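Local coordinates for receptor-like protein kinase ANXUR1 (Arabidopsis thaliana, PDB 6FIG) that probably acts as a cell-surface receptor kinase in plant reproduction, sensing extracellular signals through an ectodomain of tandem malectin-like domains, at residues K72-R77 against I156-M161. Residues are numbered along the deposited sequence; the frame is centred on the assembly and turned at random.
Sequences KRHLLR and IEVIQM
Arg77 and Glu157 both set CG anti to the carbonyl carbon (chi1 -65° and -61°) and run out straight from there, which lays the two long chains alongside each other, both heading off the same face of the sheet. Arg77 NH1 thereby reaches Glu157 OE1 at 3.0 Å in a salt bridge. The carboxylate oxygen lies in the guanidinium plane, but the donor comes from above the carboxylate plane, the two groups being turned 51° apart. Ile159 CD1 covers one guanidinium face, 3.5 Å from Arg77 NH1, an apolar methyl suited to that flat surface. Glu125 on Arg77 NE and Lys20 on Glu157 OE2 give each of the two buried charges a second partner of opposite sign, and Tyr79 adds a hydrogen bond to Glu157 OE1.

Farther along this face Met161 CG sits between the backbone N and the carbonyl carbon, and the next bond runs on extended, which carries SD to 3.5 Å from Leu75 CG, while its CG packs on the aliphatic part of Arg73, whose charged end goes on to Glu163. On the reverse face Leu76 CD1 meets Val158 CG2 at 3.8 Å, branched apolar side chains suited to a buried face of the sheet. At the more open end a water joins His74 NE2 to Gln160 OE1, the ring and amide planes being nearly perpendicular.

The backbones bind as antiparallel strands, with Leu75 and Ile159 bonded both ways (Leu75 N to Ile159 O 2.7 Å) and Arg77 and Glu157 likewise. Between these pairs Val158 CA lies 3.3 Å from Leu75 O in a CA-H...O contact.

Strand 122-128 bonds to the outer side of 73-77 and strand 4-7 to that of 156-161, so both segments are interior strands of a malectin-like domain. Leu76, Ile156 and Val158 face strand 135-142, the last two also strand 62-67, as expected between the packed sheets of a beta-sandwich.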
ATOM      1  N   LYS A  72       0.114 -18.090  -5.236  1.00 28.87           N
ATOM      2  CA  LYS A  72       0.854 -17.131  -4.425  1.00 27.75           C
ATOM      3  C   LYS A  72       0.803 -17.488  -2.948  1.00 25.46           C
ATOM      4  O   LYS A  72      -0.150 -18.113  -2.457  1.00 25.17           O
ATOM      5  CB  LYS A  72       0.302 -15.705  -4.609  1.00 28.78           C
ATOM      6  CG  LYS A  72       0.277 -15.209  -6.047  1.00 31.45           C
ATOM      7  CD  LYS A  72       1.656 -15.034  -6.643  1.00 33.40           C
ATOM      8  CE  LYS A  72       1.564 -14.588  -8.099  1.00 36.95           C
ATOM      9  NZ  LYS A  72       2.888 -14.272  -8.679  1.00 39.94           N
ATOM     10  N   ARG A  73       1.843 -17.067  -2.242  1.00 24.20           N
ATOM     11  CA  ARG A  73       1.928 -17.197  -0.803  1.00 22.77           C
ATOM     12  C   ARG A  73       1.146 -16.054  -0.152  1.00 22.42           C
ATOM     13  O   ARG A  73       1.032 -14.972  -0.750  1.00 21.78           O
ATOM     14  CB  ARG A  73       3.422 -17.164  -0.419  1.00 22.59           C
ATOM     15  CG  ARG A  73       3.738 -17.240   1.047  1.00 21.46           C
ATOM     16  CD  ARG A  73       5.210 -17.468   1.324  1.00 21.03           C
ATOM     17  NE  ARG A  73       5.633 -18.841   1.094  1.00 21.44           N
ATOM     18  CZ  ARG A  73       5.480 -19.850   1.956  1.00 22.04           C
ATOM     19  NH1 ARG A  73       4.866 -19.680   3.115  1.00 21.40           N
ATOM     20  NH2 ARG A  73       5.931 -21.061   1.623  1.00 22.97           N
ATOM     21  N   HIS A  74       0.576 -16.323   1.025  1.00 21.52           N
ATOM     22  CA  HIS A  74      -0.178 -15.308   1.785  1.00 22.15           C
ATOM     23  C   HIS A  74       0.215 -15.214   3.213  1.00 21.92           C
ATOM     24  O   HIS A  74       0.514 -16.231   3.858  1.00 21.83           O
ATOM     25  CB  HIS A  74      -1.678 -15.594   1.711  1.00 22.16           C
ATOM     26  CG  HIS A  74      -2.206 -15.472   0.340  1.00 23.54           C
ATOM     27  ND1 HIS A  74      -2.090 -16.488  -0.582  1.00 24.38           N
ATOM     28  CD2 HIS A  74      -2.770 -14.425  -0.306  1.00 23.86           C
ATOM     29  CE1 HIS A  74      -2.570 -16.070  -1.740  1.00 25.79           C
ATOM     30  NE2 HIS A  74      -2.981 -14.817  -1.602  1.00 25.42           N
ATOM     31  N   LEU A  75       0.218 -13.989   3.728  1.00 21.06           N
ATOM     32  CA  LEU A  75       0.163 -13.776   5.154  1.00 21.16           C
ATOM     33  C   LEU A  75      -1.286 -13.818   5.608  1.00 21.61           C
ATOM     34  O   LEU A  75      -2.172 -13.238   4.955  1.00 21.87           O
ATOM     35  CB  LEU A  75       0.726 -12.422   5.563  1.00 23.31           C
ATOM     36  CG  LEU A  75       2.200 -12.223   5.582  1.00 25.18           C
ATOM     37  CD1 LEU A  75       2.565 -10.792   5.948  1.00 26.35           C
ATOM     38  CD2 LEU A  75       2.920 -13.204   6.507  1.00 25.20           C
ATOM     39  N   LEU A  76      -1.532 -14.527   6.698  1.00 19.82           N
ATOM     40  CA  LEU A  76      -2.834 -14.559   7.349  1.00 20.32           C
ATOM     41  C   LEU A  76      -2.616 -14.109   8.759  1.00 20.35           C
ATOM     42  O   LEU A  76      -1.773 -14.695   9.475  1.00 20.57           O
ATOM     43  CB  LEU A  76      -3.429 -15.960   7.325  1.00 21.18           C
ATOM     44  CG  LEU A  76      -4.658 -16.203   8.202  1.00 22.42           C
ATOM     45  CD1 LEU A  76      -5.863 -15.421   7.685  1.00 23.73           C
ATOM     46  CD2 LEU A  76      -5.008 -17.683   8.242  1.00 24.03           C
ATOM     47  N   ARG A  77      -3.349 -13.097   9.203  1.00 19.77           N
ATOM     48  CA  ARG A  77      -3.327 -12.679  10.580  1.00 20.09           C
ATOM     49  C   ARG A  77      -4.690 -12.823  11.221  1.00 20.85           C
ATOM     50  O   ARG A  77      -5.696 -12.476  10.605  1.00 21.75           O
ATOM     51  CB  ARG A  77      -2.918 -11.222  10.726  1.00 21.07           C
ATOM     52  CG  ARG A  77      -1.498 -10.966  10.293  1.00 21.19           C
ATOM     53  CD  ARG A  77      -1.137  -9.514  10.391  1.00 22.34           C
ATOM     54  NE  ARG A  77       0.204  -9.318   9.857  1.00 22.57           N
ATOM     55  CZ  ARG A  77       0.593  -8.295   9.105  1.00 22.40           C
ATOM     56  NH1 ARG A  77      -0.230  -7.322   8.754  1.00 23.17           N
ATOM     57  NH2 ARG A  77       1.842  -8.265   8.656  1.00 21.75           N
ATOM     58  N   ILE A 156      -9.354 -10.218  10.864  1.00 23.98           N
ATOM     59  CA  ILE A 156      -8.683 -11.132   9.932  1.00 23.31           C
ATOM     60  C   ILE A 156      -7.990 -10.312   8.854  1.00 23.10           C
ATOM     61  O   ILE A 156      -8.622  -9.465   8.254  1.00 22.61           O
ATOM     62  CB  ILE A 156      -9.675 -12.123   9.281  1.00 24.01           C
ATOM     63  CG1 ILE A 156     -10.357 -12.982  10.344  1.00 24.74           C
ATOM     64  CG2 ILE A 156      -8.960 -13.017   8.273  1.00 23.81           C
ATOM     65  CD1 ILE A 156     -11.479 -13.858   9.817  1.00 25.49           C
ATOM     66  N   GLU A 157      -6.692 -10.558   8.611  1.00 21.52           N
ATOM     67  CA  GLU A 157      -6.030 -10.034   7.409  1.00 22.12           C
ATOM     68  C   GLU A 157      -5.513 -11.155   6.537  1.00 21.43           C
ATOM     69  O   GLU A 157      -5.004 -12.155   7.042  1.00 20.37           O
ATOM     70  CB  GLU A 157      -4.852  -9.112   7.709  1.00 23.34           C
ATOM     71  CG  GLU A 157      -5.147  -7.864   8.484  1.00 24.54           C
ATOM     72  CD  GLU A 157      -3.922  -6.971   8.483  1.00 25.38           C
ATOM     73  OE1 GLU A 157      -3.114  -7.093   9.412  1.00 24.75           O
ATOM     74  OE2 GLU A 157      -3.762  -6.201   7.510  1.00 27.67           O
ATOM     75  N   VAL A 158      -5.699 -10.992   5.239  1.00 21.29           N
ATOM     76  CA  VAL A 158      -5.099 -11.839   4.219  1.00 21.76           C
ATOM     77  C   VAL A 158      -4.358 -10.948   3.261  1.00 21.66           C
ATOM     78  O   VAL A 158      -4.947 -10.063   2.667  1.00 22.28           O
ATOM     79  CB  VAL A 158      -6.158 -12.677   3.495  1.00 23.07           C
ATOM     80  CG1 VAL A 158      -5.497 -13.537   2.423  1.00 23.89           C
ATOM     81  CG2 VAL A 158      -6.893 -13.544   4.496  1.00 23.67           C
ATOM     82  N   ILE A 159      -3.054 -11.191   3.110  1.00 20.86           N
ATOM     83  CA  ILE A 159      -2.142 -10.306   2.385  1.00 21.18           C
ATOM     84  C   ILE A 159      -1.283 -11.180   1.481  1.00 21.29           C
ATOM     85  O   ILE A 159      -0.525 -12.020   1.980  1.00 20.85           O
ATOM     86  CB  ILE A 159      -1.226  -9.560   3.370  1.00 21.49           C
ATOM     87  CG1 ILE A 159      -2.043  -8.722   4.380  1.00 22.33           C
ATOM     88  CG2 ILE A 159      -0.229  -8.677   2.634  1.00 22.69           C
ATOM     89  CD1 ILE A 159      -1.313  -8.445   5.669  1.00 22.72           C
ATOM     90  N   GLN A 160      -1.378 -10.979   0.182  1.00 21.94           N
ATOM     91  CA  GLN A 160      -0.482 -11.654  -0.760  1.00 22.88           C
ATOM     92  C   GLN A 160       0.965 -11.231  -0.489  1.00 23.31           C
ATOM     93  O   GLN A 160       1.234 -10.047  -0.283  1.00 24.00           O
ATOM     94  CB  GLN A 160      -0.846 -11.312  -2.199  1.00 24.78           C
ATOM     95  CG  GLN A 160      -0.166 -12.212  -3.203  1.00 25.83           C
ATOM     96  CD  GLN A 160      -0.543 -11.884  -4.615  1.00 28.08           C
ATOM     97  OE1 GLN A 160      -1.713 -12.015  -4.999  1.00 30.86           O
ATOM     98  NE2 GLN A 160       0.442 -11.476  -5.404  1.00 29.20           N
ATOM     99  N   MET A 161       1.902 -12.185  -0.470  1.00 22.58           N
ATOM    100  CA  MET A 161       3.303 -11.869  -0.173  1.00 22.95           C
ATOM    101  C   MET A 161       4.217 -12.608  -1.120  1.00 23.10           C
ATOM    102  O   MET A 161       3.854 -13.626  -1.660  1.00 22.96           O
ATOM    103  CB  MET A 161       3.668 -12.167   1.275  1.00 23.14           C
ATOM    104  CG  MET A 161       3.658 -13.641   1.616  1.00 23.72           C
ATOM    105  SD  MET A 161       4.195 -13.977   3.270  1.00 24.28           S
ATOM    106  CE  MET A 161       5.948 -13.691   3.140  1.00 25.77           C
TER
HETATM  107  O   HOH W   1       3.842 -15.494  -3.635  1.00 27.91           O
HETATM  108  O   HOH W   2      -3.908 -13.320  -3.659  1.00 28.87           O